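Local structure of alkaline serine protease AL20 (Nesterenkonia abyssinica, 3CP7) at residues Gly171-Gly176 / Gln183-Ser188; Ser30-Thr35 / Phe94-Thr99; Thr149-Gly154 / Tyr189-Leu194; Asp5-Gly10 / Gln107-Ala112. The protein probably hydrolyses peptide bonds as a secreted, thermostable alkaline serine protease with a trypsin-like fold. One frame throughout, in Å; residues are numbered along the deposited sequence.

Interaction 1. Residues Gly171-Gly176 / Gln183-Ser188; sequences GPWFLG and QNSTNS
The indole of Trp173 lies flat against Ser185 and meets Asn187 at its edge. Ser185 CB sits over one face, nearest to CE3 of Trp173 at 3.7 Å. At the edge, Trp173 NE1 donates to Asn187 OD1 at 2.7 Å, a bent bond (137° at the hydrogen). The oxygen is close to the ring plane, but the ring and amide planes are 61° apart. Tyr125 and Met198 pack on the indole. Across the sheet, the extended Gln183 chain has CG anti to the backbone N (chi1 180°). This lays its amide against Pro172, with Gln183 CD 3.6 Å from Pro172 CB. Its NE2 donates to Ser185 O, and its OE1 accepts from Asn26 ND2. Ser185 O also takes Trp173 N, at 3.0 Å, from the opposite face of its carbonyl plane. Strand 183-191 carries a classic beta bulge here, with Asn184 and Ser185 set against the single residue Trp173. With an alanine in place of this indole, Asn187 OD1 would probably lose its donor and a gap would open over Ser185 CB. Asn187 ND2 bonds Ser168 O, so both ends of this buried amide are held, which probably fixes its rotation close to the presumed catalytic Ser169.

Interaction 2. Residues Ser30-Thr35 / Phe94-Thr99; sequences SANQST and FAVLET
Asn32 OD1 is gripped by two donors, Ser34 N at 2.9 Å and Thr35 OG1 at 2.8 Å. The hydroxyl comes in on a lone pair in the amide plane. The backbone N-H comes from above that plane and makes an Asx turn. Asn32 CG sits between its backbone N and carbonyl carbon (chi1 63°), which brings OD1 round to Ser34 N. The ND2 end of the same amide then lies against Val96, with Asn32 ND2 3.6 Å from Val96 CG1, and makes a weak hydrogen bond to Ala214 O. The type I turn from Ser30 to Gln33 leads here into strand 35-38, which pairs antiparallel with strand 93-97 in the N-terminal barrel of this trypsin-like fold. Thr35 and Val96 form a non-hydrogen-bonded pair. Beside it, Leu97 N donates to Ser34 O at 2.7 Å, nearly straight at 167° and in the carbonyl plane. Thr35 CG2 touches CB and CD1 of Phe94. Ser34 OG donates to Asn32 O at 2.8 Å and accepts from two waters. One water also donates to Glu98 O. The other donates to Leu97 O and bonds Thr99 OG1.

Interaction 3. Residues Thr149-Gly154 / Tyr189-Leu194; sequences TNDPMG and YGYTFL
Tyr191 reaches across to Asp151, Pro152 and Met153 with the outer half of its ring. Its CB stays on its own side and lies over one face of the Phe193 ring. With Tyr191 CG anti to its carbonyl carbon (chi1 -66°), the ring reaches the turn at Asp151. On one side, CE2 of Tyr191 approaches Pro152 CG at 4.0 Å. On the other, Tyr191 CE1 is 3.7 Å from Met153 SD. The sulfur is oblique to the ring, 4.6 Å from its centroid, in a Met-aromatic contact. CZ of Tyr191 meets Met153 CG at 3.3 Å. At the tip, Tyr191 OH donates to Asp151 OD1 at 2.6 Å, on the syn side, tilted 28° out of the carboxylate plane. The carboxylate and ring planes are only 13° apart. Asp151 OD1 also accepts from Met153 N at 3.0 Å, from the opposite face of the carboxylate plane, while OD2 bonds Ser155 OG. Without the carboxylate, as in an alanine here, the Tyr191 hydroxyl and Met153 N would probably lose their shared acceptor and the turn would be held less firmly. Tyr189 CE2 lies over one face of the Tyr191 ring, and Phe199 meets that ring edge-to-face. The bond from Met153 N to Asp151 OD1 makes an Asx turn. It sits at the start of the type I beta turn from Asp151 to Gly154, which follows strand 142-150 in the C-terminal sheet.

Interaction 4. Residues Asp5-Gly10 / Gln107-Ala112; sequences DSPHIG and QQVGTA
The type I beta turn from Ser6 to Ile9, leading into strand 9-16, packs on the C-terminal end of helix 105-109. Pro7 and His8 are the two central residues of the turn, and both have their CB directed toward segment 107-112. The Pro7 ring and the Val109 side chain cross obliquely. One branch of the valine does the touching: Val109 CG1 is 3.7 Å from Pro7 CG and 3.8 Å from Pro7 CB. CG1 is anti to the backbone N of Val109 (chi1 172°), and this turns that methyl to the proline. Val109 CG1 is also 4.1 Å from His8 N. The Pro7-Val109 contact is apolar, and no polar bond joins the two segments. After the helix the chain turns at Gly110, which has positive phi, and comes back past His8. Thr111 CG2 lies 4.3 Å from His8 CD2, oblique to the imidazole. Ala112 CA is 4.4 Å from His8 CB. These are looser touches than the one at Pro7. The polar end of His8 is directed to strand 19-27, where ND1 bonds Asn26 OD1. Ile27 of that strand packs against His8, Val109 and Ala112 alike, and so touches both segments. The arrangement is plain surface packing in a trypsin-like fold: an N-terminal beta turn and a helix C-terminus, followed by Gly110 with positive phi, lie side by side on a barrel strand.

How the interactions relate
Interactions 1 and 2 are buried. Interaction 1 pairs two antiparallel strands; interaction 2 joins a loop end to a strand by one backbone bond and two waters. They lie in different sheets, the C-terminal one and the N-terminal barrel. Interactions 3 and 4 are surface contacts between turns and, in interaction 4, a helix end, carried by side chains. The chemistry of interaction 3 is a carboxylate gripping a phenol, that of interaction 4 apolar packing. Interactions 1 and 3 both use strand 183-191 and adjoin in sequence. Interaction 4 touches interaction 1, with Phe174 packed on His8 and Ile9, and so links the two sheets. Strand 93-97 of interaction 2 precedes helix 105-109 of interaction 4.

Interaction 1. Residues Gly171-Gly176 / Gln183-Ser188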
loop_
_atom_site.group_PDB
_atom_site.type_symbol
_atom_site.label_atom_id
_atom_site.label_comp_id
_atom_site.label_asym_id
_atom_site.label_seq_id
_atom_site.Cartn_x
_atom_site.Cartn_y
_atom_site.Cartn_z
ATOM N N GLY A 171 5.660 -10.942 -14.909
ATOM C CA GLY A 171 4.992 -11.112 -16.204
ATOM C C GLY A 171 3.568 -11.605 -16.036
ATOM O O GLY A 171 3.243 -12.252 -15.049
ATOM N N PRO A 172 2.690 -11.262 -16.981
ATOM C CA PRO A 172 1.266 -11.544 -16.825
ATOM C C PRO A 172 0.875 -12.994 -17.092
ATOM O O PRO A 172 1.456 -13.651 -17.969
ATOM C CB PRO A 172 0.620 -10.646 -17.880
ATOM C CG PRO A 172 1.671 -10.551 -18.956
ATOM C CD PRO A 172 2.982 -10.502 -18.213
ATOM N N TRP A 173 -0.111 -13.475 -16.337
ATOM C CA TRP A 173 -0.854 -14.682 -16.703
ATOM C C TRP A 173 -2.183 -14.235 -17.282
ATOM O O TRP A 173 -2.959 -13.557 -16.610
ATOM C CB TRP A 173 -1.159 -15.526 -15.476
ATOM C CG TRP A 173 -0.015 -16.263 -14.867
ATOM C CD1 TRP A 173 1.325 -15.945 -14.927
ATOM C CD2 TRP A 173 -0.118 -17.428 -14.037
ATOM N NE1 TRP A 173 2.059 -16.880 -14.217
ATOM C CE2 TRP A 173 1.195 -17.781 -13.648
ATOM C CE3 TRP A 173 -1.199 -18.212 -13.592
ATOM C CZ2 TRP A 173 1.457 -18.892 -12.837
ATOM C CZ3 TRP A 173 -0.937 -19.306 -12.779
ATOM C CH2 TRP A 173 0.377 -19.635 -12.408
ATOM N N PHE A 174 -2.447 -14.622 -18.525
ATOM C CA PHE A 174 -3.733 -14.337 -19.155
ATOM C C PHE A 174 -4.578 -15.594 -19.183
ATOM O O PHE A 174 -4.082 -16.681 -19.507
ATOM C CB PHE A 174 -3.539 -13.836 -20.588
ATOM C CG PHE A 174 -2.714 -12.590 -20.686
ATOM C CD1 PHE A 174 -1.478 -12.596 -21.313
ATOM C CD2 PHE A 174 -3.192 -11.400 -20.152
ATOM C CE1 PHE A 174 -0.726 -11.423 -21.405
ATOM C CE2 PHE A 174 -2.438 -10.224 -20.230
ATOM C CZ PHE A 174 -1.213 -10.235 -20.864
ATOM N N LEU A 175 -5.848 -15.441 -18.825
ATOM C CA LEU A 175 -6.808 -16.519 -19.014
ATOM C C LEU A 175 -6.888 -16.881 -20.496
ATOM O O LEU A 175 -6.982 -15.998 -21.349
ATOM C CB LEU A 175 -8.178 -16.114 -18.471
ATOM C CG LEU A 175 -8.209 -16.057 -16.942
ATOM C CD1 LEU A 175 -9.367 -15.206 -16.429
ATOM C CD2 LEU A 175 -8.260 -17.457 -16.358
ATOM N N GLY A 176 -6.831 -18.178 -20.791
ATOM C CA GLY A 176 -7.003 -18.660 -22.160
ATOM C C GLY A 176 -5.730 -18.698 -22.982
ATOM O O GLY A 176 -4.625 -18.699 -22.431
ATOM N N GLN A 183 -5.971 -10.508 -17.668
ATOM C CA GLN A 183 -4.907 -10.875 -16.745
ATOM C C GLN A 183 -5.498 -11.360 -15.433
ATOM O O GLN A 183 -6.410 -10.740 -14.886
ATOM C CB GLN A 183 -3.969 -9.693 -16.496
ATOM C CG GLN A 183 -2.856 -10.068 -15.521
ATOM C CD GLN A 183 -1.690 -9.122 -15.529
ATOM O OE1 GLN A 183 -1.670 -8.125 -16.264
ATOM N NE2 GLN A 183 -0.689 -9.434 -14.717
ATOM N N ASN A 184 -4.973 -12.469 -14.923
ATOM C CA ASN A 184 -5.532 -13.062 -13.726
ATOM C C ASN A 184 -4.496 -13.648 -12.752
ATOM O O ASN A 184 -4.853 -14.292 -11.763
ATOM C CB ASN A 184 -6.599 -14.082 -14.120
ATOM C CG ASN A 184 -7.377 -14.621 -12.938
ATOM O OD1 ASN A 184 -8.030 -13.870 -12.181
ATOM N ND2 ASN A 184 -7.355 -15.940 -12.789
ATOM N N SER A 185 -3.218 -13.400 -13.036
ATOM C CA SER A 185 -2.143 -13.627 -12.065
ATOM C C SER A 185 -0.871 -13.023 -12.639
ATOM O O SER A 185 -0.904 -12.291 -13.652
ATOM C CB SER A 185 -1.967 -15.116 -11.704
ATOM O OG SER A 185 -1.060 -15.257 -10.617
ATOM N N THR A 186 0.240 -13.339 -11.990
ATOM C CA THR A 186 1.524 -12.807 -12.349
ATOM C C THR A 186 2.559 -13.918 -12.067
ATOM O O THR A 186 2.354 -14.735 -11.151
ATOM C CB THR A 186 1.621 -11.546 -11.460
ATOM O OG1 THR A 186 1.425 -10.296 -12.162
ATOM C CG2 THR A 186 2.464 -11.623 -10.160
ATOM N N ASN A 187 3.627 -13.990 -12.865
ATOM C CA ASN A 187 4.737 -14.891 -12.534
ATOM C C ASN A 187 5.350 -14.471 -11.216
ATOM O O ASN A 187 5.781 -13.329 -11.085
ATOM C CB ASN A 187 5.841 -14.846 -13.593
ATOM C CG ASN A 187 5.359 -15.274 -14.972
ATOM O OD1 ASN A 187 4.553 -16.201 -15.113
ATOM N ND2 ASN A 187 5.855 -14.589 -16.005
ATOM N N SER A 188 5.423 -15.382 -10.249
ATOM C CA SER A 188 5.952 -15.029 -8.937
ATOM C C SER A 188 7.187 -15.816 -8.482
ATOM O O SER A 188 8.192 -15.206 -8.104
ATOM C CB SER A 188 4.839 -15.090 -7.887
ATOM O OG SER A 188 5.356 -15.050 -6.566
#

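Interaction 2. Residues Ser30-Thr35 / Phe94-Thr99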
loop_
_atom_site.group_PDB
_atom_site.type_symbol
_atom_site.label_atom_id
_atom_site.label_comp_id
_atom_site.label_asym_id
_atom_site.label_seq_id
_atom_site.Cartn_x
_atom_site.Cartn_y
_atom_site.Cartn_z
ATOM N N SER A 30 -6.809 1.003 -16.697
ATOM C CA SER A 30 -6.900 1.760 -15.450
ATOM C C SER A 30 -7.446 3.152 -15.676
ATOM O O SER A 30 -7.166 3.773 -16.704
ATOM C CB SER A 30 -5.516 1.891 -14.825
ATOM O OG SER A 30 -4.641 2.640 -15.651
ATOM N N ALA A 31 -8.190 3.664 -14.698
ATOM C CA ALA A 31 -8.665 5.052 -14.787
ATOM C C ALA A 31 -7.505 6.030 -15.004
ATOM O O ALA A 31 -7.619 6.976 -15.801
ATOM C CB ALA A 31 -9.460 5.437 -13.549
ATOM N N ASN A 32 -6.385 5.822 -14.313
ATOM C CA ASN A 32 -5.270 6.760 -14.450
ATOM C C ASN A 32 -4.429 6.554 -15.704
ATOM O O ASN A 32 -3.509 7.342 -15.958
ATOM C CB ASN A 32 -4.375 6.801 -13.204
ATOM C CG ASN A 32 -3.692 5.476 -12.898
ATOM O OD1 ASN A 32 -3.534 4.618 -13.771
ATOM N ND2 ASN A 32 -3.259 5.316 -11.643
ATOM N N GLN A 33 -4.738 5.498 -16.465
ATOM C CA GLN A 33 -4.051 5.202 -17.732
ATOM C C GLN A 33 -2.540 4.983 -17.567
ATOM O O GLN A 33 -1.777 5.062 -18.530
ATOM C CB GLN A 33 -4.330 6.307 -18.765
ATOM C CG GLN A 33 -5.806 6.487 -19.091
ATOM C CD GLN A 33 -6.359 5.382 -19.967
ATOM O OE1 GLN A 33 -5.934 5.209 -21.114
ATOM N NE2 GLN A 33 -7.317 4.629 -19.440
ATOM N N SER A 34 -2.123 4.654 -16.354
ATOM C CA SER A 34 -0.711 4.675 -15.992
ATOM C C SER A 34 -0.259 3.451 -15.203
ATOM O O SER A 34 0.809 3.487 -14.593
ATOM C CB SER A 34 -0.408 5.926 -15.161
ATOM O OG SER A 34 -0.734 7.104 -15.882
ATOM N N THR A 35 -1.062 2.390 -15.204
ATOM C CA THR A 35 -0.848 1.295 -14.257
ATOM C C THR A 35 -0.381 0.015 -14.929
ATOM O O THR A 35 -1.013 -0.469 -15.877
ATOM C CB THR A 35 -2.122 1.028 -13.440
ATOM O OG1 THR A 35 -2.483 2.212 -12.724
ATOM C CG2 THR A 35 -1.912 -0.080 -12.401
ATOM N N PHE A 94 1.345 -3.231 -8.195
ATOM C CA PHE A 94 1.094 -2.373 -9.340
ATOM C C PHE A 94 2.055 -1.217 -9.283
ATOM O O PHE A 94 2.361 -0.721 -8.193
ATOM C CB PHE A 94 -0.362 -1.883 -9.309
ATOM C CG PHE A 94 -1.356 -3.005 -9.346
ATOM C CD1 PHE A 94 -1.768 -3.535 -10.568
ATOM C CD2 PHE A 94 -1.815 -3.592 -8.165
ATOM C CE1 PHE A 94 -2.645 -4.605 -10.620
ATOM C CE2 PHE A 94 -2.682 -4.663 -8.210
ATOM C CZ PHE A 94 -3.085 -5.191 -9.432
ATOM N N ALA A 95 2.534 -0.783 -10.440
ATOM C CA ALA A 95 3.344 0.431 -10.504
ATOM C C ALA A 95 2.599 1.452 -11.338
ATOM O O ALA A 95 2.110 1.153 -12.434
ATOM C CB ALA A 95 4.722 0.138 -11.098
ATOM N N VAL A 96 2.503 2.658 -10.793
ATOM C CA VAL A 96 1.881 3.774 -11.489
ATOM C C VAL A 96 2.994 4.618 -12.108
ATOM O O VAL A 96 3.877 5.113 -11.401
ATOM C CB VAL A 96 1.024 4.617 -10.533
ATOM C CG1 VAL A 96 0.330 5.740 -11.295
ATOM C CG2 VAL A 96 -0.004 3.732 -9.829
ATOM N N LEU A 97 2.949 4.739 -13.434
ATOM C CA LEU A 97 4.035 5.332 -14.195
ATOM C C LEU A 97 3.844 6.810 -14.460
ATOM O O LEU A 97 2.743 7.345 -14.372
ATOM C CB LEU A 97 4.236 4.569 -15.516
ATOM C CG LEU A 97 4.390 3.041 -15.387
ATOM C CD1 LEU A 97 4.537 2.417 -16.752
ATOM C CD2 LEU A 97 5.548 2.615 -14.462
ATOM N N GLU A 98 4.959 7.457 -14.772
ATOM C CA GLU A 98 4.982 8.857 -15.159
ATOM C C GLU A 98 4.120 9.126 -16.389
ATOM O O GLU A 98 3.775 8.215 -17.160
ATOM C CB GLU A 98 6.423 9.278 -15.459
ATOM C CG GLU A 98 7.008 8.612 -16.709
ATOM C CD GLU A 98 8.425 9.053 -17.041
ATOM O OE1 GLU A 98 8.753 10.244 -16.839
ATOM O OE2 GLU A 98 9.203 8.207 -17.533
ATOM N N THR A 99 3.782 10.402 -16.551
ATOM C CA THR A 99 3.166 10.918 -17.753
ATOM C C THR A 99 4.238 11.735 -18.480
ATOM O O THR A 99 5.003 12.464 -17.844
ATOM C CB THR A 99 1.953 11.793 -17.384
ATOM O OG1 THR A 99 0.953 10.978 -16.761
ATOM C CG2 THR A 99 1.341 12.438 -18.599
HETATM O O HOH W 1 1.509 6.761 -17.634
HETATM O O HOH W 2 0.957 9.358 -14.530
#

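Interaction 3. Residues Thr149-Gly154 / Tyr189-Leu194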
loop_
_atom_site.group_PDB
_atom_site.type_symbol
_atom_site.label_atom_id
_atom_site.label_comp_id
_atom_site.label_asym_id
_atom_site.label_seq_id
_atom_site.Cartn_x
_atom_site.Cartn_y
_atom_site.Cartn_z
ATOM N N THR A 149 -2.623 -25.778 -11.404
ATOM C CA THR A 149 -2.904 -26.689 -10.300
ATOM C C THR A 149 -2.526 -26.035 -8.969
ATOM O O THR A 149 -1.849 -24.999 -8.950
ATOM C CB THR A 149 -2.153 -28.031 -10.458
ATOM O OG1 THR A 149 -0.766 -27.778 -10.702
ATOM C CG2 THR A 149 -2.745 -28.839 -11.614
ATOM N N ASN A 150 -2.947 -26.639 -7.864
ATOM C CA ASN A 150 -2.729 -26.092 -6.539
ATOM C C ASN A 150 -1.271 -26.155 -6.109
ATOM O O ASN A 150 -0.543 -27.087 -6.458
ATOM C CB ASN A 150 -3.595 -26.831 -5.518
ATOM C CG ASN A 150 -5.075 -26.509 -5.655
ATOM O OD1 ASN A 150 -5.923 -27.317 -5.266
ATOM N ND2 ASN A 150 -5.397 -25.348 -6.198
ATOM N N ASP A 151 -0.861 -25.156 -5.342
ATOM C CA ASP A 151 0.449 -25.140 -4.717
ATOM C C ASP A 151 0.654 -26.448 -3.941
ATOM O O ASP A 151 -0.141 -26.756 -3.061
ATOM C CB ASP A 151 0.500 -23.959 -3.756
ATOM C CG ASP A 151 1.779 -23.901 -2.958
ATOM O OD1 ASP A 151 2.774 -24.523 -3.391
ATOM O OD2 ASP A 151 1.783 -23.217 -1.912
ATOM N N PRO A 152 1.728 -27.206 -4.252
ATOM C CA PRO A 152 1.986 -28.434 -3.470
ATOM C C PRO A 152 2.198 -28.152 -1.987
ATOM O O PRO A 152 2.026 -29.050 -1.155
ATOM C CB PRO A 152 3.263 -29.003 -4.101
ATOM C CG PRO A 152 3.899 -27.862 -4.827
ATOM C CD PRO A 152 2.735 -27.016 -5.310
ATOM N N MET A 153 2.548 -26.915 -1.656
ATOM C CA MET A 153 2.736 -26.514 -0.271
ATOM C C MET A 153 1.434 -26.155 0.428
ATOM O O MET A 153 1.425 -25.900 1.637
ATOM C CB MET A 153 3.661 -25.313 -0.198
ATOM C CG MET A 153 5.013 -25.551 -0.764
ATOM S SD MET A 153 6.129 -24.906 0.455
ATOM C CE MET A 153 5.974 -26.280 1.518
ATOM N N GLY A 154 0.342 -26.101 -0.327
ATOM C CA GLY A 154 -0.965 -25.878 0.277
ATOM C C GLY A 154 -1.408 -24.435 0.413
ATOM O O GLY A 154 -2.473 -24.173 0.974
ATOM N N TYR A 189 7.131 -17.146 -8.522
ATOM C CA TYR A 189 8.228 -17.933 -7.982
ATOM C C TYR A 189 8.164 -19.370 -8.449
ATOM O O TYR A 189 7.148 -19.814 -8.982
ATOM C CB TYR A 189 8.203 -17.879 -6.441
ATOM C CG TYR A 189 7.080 -18.668 -5.813
ATOM C CD1 TYR A 189 5.847 -18.080 -5.546
ATOM C CD2 TYR A 189 7.258 -20.009 -5.466
ATOM C CE1 TYR A 189 4.806 -18.807 -4.969
ATOM C CE2 TYR A 189 6.233 -20.751 -4.903
ATOM C CZ TYR A 189 5.010 -20.140 -4.634
ATOM O OH TYR A 189 3.966 -20.852 -4.072
ATOM N N GLY A 190 9.274 -20.085 -8.257
ATOM C CA GLY A 190 9.266 -21.548 -8.328
ATOM C C GLY A 190 9.822 -22.124 -7.039
ATOM O O GLY A 190 10.226 -21.379 -6.128
ATOM N N TYR A 191 9.829 -23.455 -6.963
ATOM C CA TYR A 191 10.496 -24.148 -5.871
ATOM C C TYR A 191 11.753 -24.820 -6.383
ATOM O O TYR A 191 11.772 -25.359 -7.487
ATOM C CB TYR A 191 9.587 -25.220 -5.272
ATOM C CG TYR A 191 8.355 -24.690 -4.586
ATOM C CD1 TYR A 191 8.442 -23.971 -3.403
ATOM C CD2 TYR A 191 7.089 -24.959 -5.104
ATOM C CE1 TYR A 191 7.291 -23.489 -2.766
ATOM C CE2 TYR A 191 5.936 -24.489 -4.477
ATOM C CZ TYR A 191 6.044 -23.742 -3.310
ATOM O OH TYR A 191 4.915 -23.268 -2.674
ATOM N N THR A 192 12.791 -24.829 -5.551
ATOM C CA THR A 192 14.061 -25.454 -5.923
ATOM C C THR A 192 13.901 -26.934 -6.294
ATOM O O THR A 192 14.637 -27.438 -7.145
ATOM C CB THR A 192 15.077 -25.361 -4.773
ATOM O OG1 THR A 192 14.458 -25.829 -3.570
ATOM C CG2 THR A 192 15.536 -23.920 -4.584
ATOM N N PHE A 193 12.939 -27.619 -5.677
ATOM C CA PHE A 193 12.734 -29.057 -5.918
ATOM C C PHE A 193 11.875 -29.351 -7.144
ATOM O O PHE A 193 11.720 -30.504 -7.536
ATOM C CB PHE A 193 12.105 -29.726 -4.686
ATOM C CG PHE A 193 10.763 -29.163 -4.303
ATOM C CD1 PHE A 193 10.658 -28.204 -3.309
ATOM C CD2 PHE A 193 9.598 -29.603 -4.922
ATOM C CE1 PHE A 193 9.432 -27.677 -2.951
ATOM C CE2 PHE A 193 8.369 -29.075 -4.580
ATOM C CZ PHE A 193 8.278 -28.107 -3.598
ATOM N N LEU A 194 11.307 -28.315 -7.750
ATOM C CA LEU A 194 10.309 -28.515 -8.791
ATOM C C LEU A 194 10.685 -27.736 -10.049
ATOM O O LEU A 194 10.216 -26.621 -10.254
ATOM C CB LEU A 194 8.926 -28.115 -8.256
ATOM C CG LEU A 194 7.672 -28.456 -9.066
ATOM C CD1 LEU A 194 7.532 -29.964 -9.319
ATOM C CD2 LEU A 194 6.433 -27.900 -8.388
#

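Interaction 4. Residues Asp5-Gly10 / Gln107-Ala112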
loop_
_atom_site.group_PDB
_atom_site.type_symbol
_atom_site.label_atom_id
_atom_site.label_comp_id
_atom_site.label_asym_id
_atom_site.label_seq_id
_atom_site.Cartn_x
_atom_site.Cartn_y
_atom_site.Cartn_z
ATOM N N ASP A 5 3.652 -7.489 -31.170
ATOM C CA ASP A 5 2.230 -7.817 -31.224
ATOM C C ASP A 5 1.489 -7.693 -29.897
ATOM O O ASP A 5 0.270 -7.762 -29.867
ATOM C CB ASP A 5 2.027 -9.197 -31.840
ATOM C CG ASP A 5 2.223 -9.189 -33.343
ATOM O OD1 ASP A 5 1.807 -8.200 -33.998
ATOM O OD2 ASP A 5 2.801 -10.165 -33.861
ATOM N N SER A 6 2.216 -7.518 -28.800
ATOM C CA SER A 6 1.587 -7.405 -27.480
ATOM C C SER A 6 2.296 -6.335 -26.657
ATOM O O SER A 6 2.923 -6.652 -25.641
ATOM C CB SER A 6 1.611 -8.760 -26.755
ATOM O OG SER A 6 2.937 -9.239 -26.616
ATOM N N PRO A 7 2.231 -5.064 -27.096
ATOM C CA PRO A 7 3.036 -4.001 -26.497
ATOM C C PRO A 7 2.636 -3.596 -25.081
ATOM O O PRO A 7 3.375 -2.856 -24.439
ATOM C CB PRO A 7 2.839 -2.823 -27.460
ATOM C CG PRO A 7 1.511 -3.082 -28.077
ATOM C CD PRO A 7 1.430 -4.564 -28.235
ATOM N N HIS A 8 1.488 -4.076 -24.609
ATOM C CA HIS A 8 1.131 -3.900 -23.209
ATOM C C HIS A 8 2.066 -4.687 -22.289
ATOM O O HIS A 8 2.236 -4.308 -21.137
ATOM C CB HIS A 8 -0.332 -4.276 -22.958
ATOM C CG HIS A 8 -0.753 -5.573 -23.581
ATOM N ND1 HIS A 8 -0.722 -6.771 -22.901
ATOM C CD2 HIS A 8 -1.233 -5.859 -24.817
ATOM C CE1 HIS A 8 -1.167 -7.738 -23.688
ATOM N NE2 HIS A 8 -1.491 -7.208 -24.856
ATOM N N ILE A 9 2.668 -5.763 -22.801
ATOM C CA ILE A 9 3.644 -6.536 -22.013
ATOM C C ILE A 9 5.016 -5.878 -22.172
ATOM O O ILE A 9 5.379 -5.463 -23.277
ATOM C CB ILE A 9 3.735 -8.012 -22.467
ATOM C CG1 ILE A 9 2.343 -8.619 -22.671
ATOM C CG2 ILE A 9 4.526 -8.811 -21.430
ATOM C CD1 ILE A 9 2.357 -10.045 -23.210
ATOM N N GLY A 10 5.789 -5.796 -21.096
ATOM C CA GLY A 10 7.087 -5.139 -21.188
ATOM C C GLY A 10 8.076 -5.630 -20.164
ATOM O O GLY A 10 7.730 -6.419 -19.274
ATOM N N GLN A 107 -2.254 5.598 -23.100
ATOM C CA GLN A 107 -2.509 6.419 -24.289
ATOM C C GLN A 107 -1.418 6.223 -25.340
ATOM O O GLN A 107 -1.700 6.163 -26.542
ATOM C CB GLN A 107 -2.607 7.890 -23.893
ATOM C CG GLN A 107 -3.939 8.267 -23.260
ATOM C CD GLN A 107 -5.075 8.282 -24.260
ATOM O OE1 GLN A 107 -5.896 7.368 -24.288
ATOM N NE2 GLN A 107 -5.125 9.326 -25.098
ATOM N N GLN A 108 -0.171 6.136 -24.878
ATOM C CA GLN A 108 0.974 5.899 -25.754
ATOM C C GLN A 108 0.827 4.591 -26.523
ATOM O O GLN A 108 0.991 4.532 -27.742
ATOM C CB GLN A 108 2.258 5.848 -24.913
ATOM C CG GLN A 108 3.485 5.347 -25.680
ATOM C CD GLN A 108 3.949 6.330 -26.728
ATOM O OE1 GLN A 108 3.891 7.543 -26.529
ATOM N NE2 GLN A 108 4.427 5.809 -27.845
ATOM N N VAL A 109 0.545 3.524 -25.785
ATOM C CA VAL A 109 0.487 2.199 -26.386
ATOM C C VAL A 109 -0.843 1.966 -27.104
ATOM O O VAL A 109 -0.902 1.198 -28.066
ATOM C CB VAL A 109 0.798 1.104 -25.320
ATOM C CG1 VAL A 109 0.571 -0.282 -25.859
ATOM C CG2 VAL A 109 2.242 1.244 -24.855
ATOM N N GLY A 110 -1.899 2.623 -26.632
ATOM C CA GLY A 110 -3.193 2.598 -27.324
ATOM C C GLY A 110 -4.077 1.431 -26.916
ATOM O O GLY A 110 -5.168 1.253 -27.456
ATOM N N THR A 111 -3.611 0.646 -25.942
ATOM C CA THR A 111 -4.329 -0.531 -25.477
ATOM C C THR A 111 -3.810 -0.951 -24.106
ATOM O O THR A 111 -2.811 -0.406 -23.609
ATOM C CB THR A 111 -4.230 -1.690 -26.500
ATOM O OG1 THR A 111 -5.172 -2.720 -26.172
ATOM C CG2 THR A 111 -2.820 -2.278 -26.568
ATOM N N ALA A 112 -4.540 -1.886 -23.496
ATOM C CA ALA A 112 -4.213 -2.422 -22.179
ATOM C C ALA A 112 -4.978 -3.714 -22.016
ATOM O O ALA A 112 -6.001 -3.937 -22.671
ATOM C CB ALA A 112 -4.637 -1.447 -21.093
#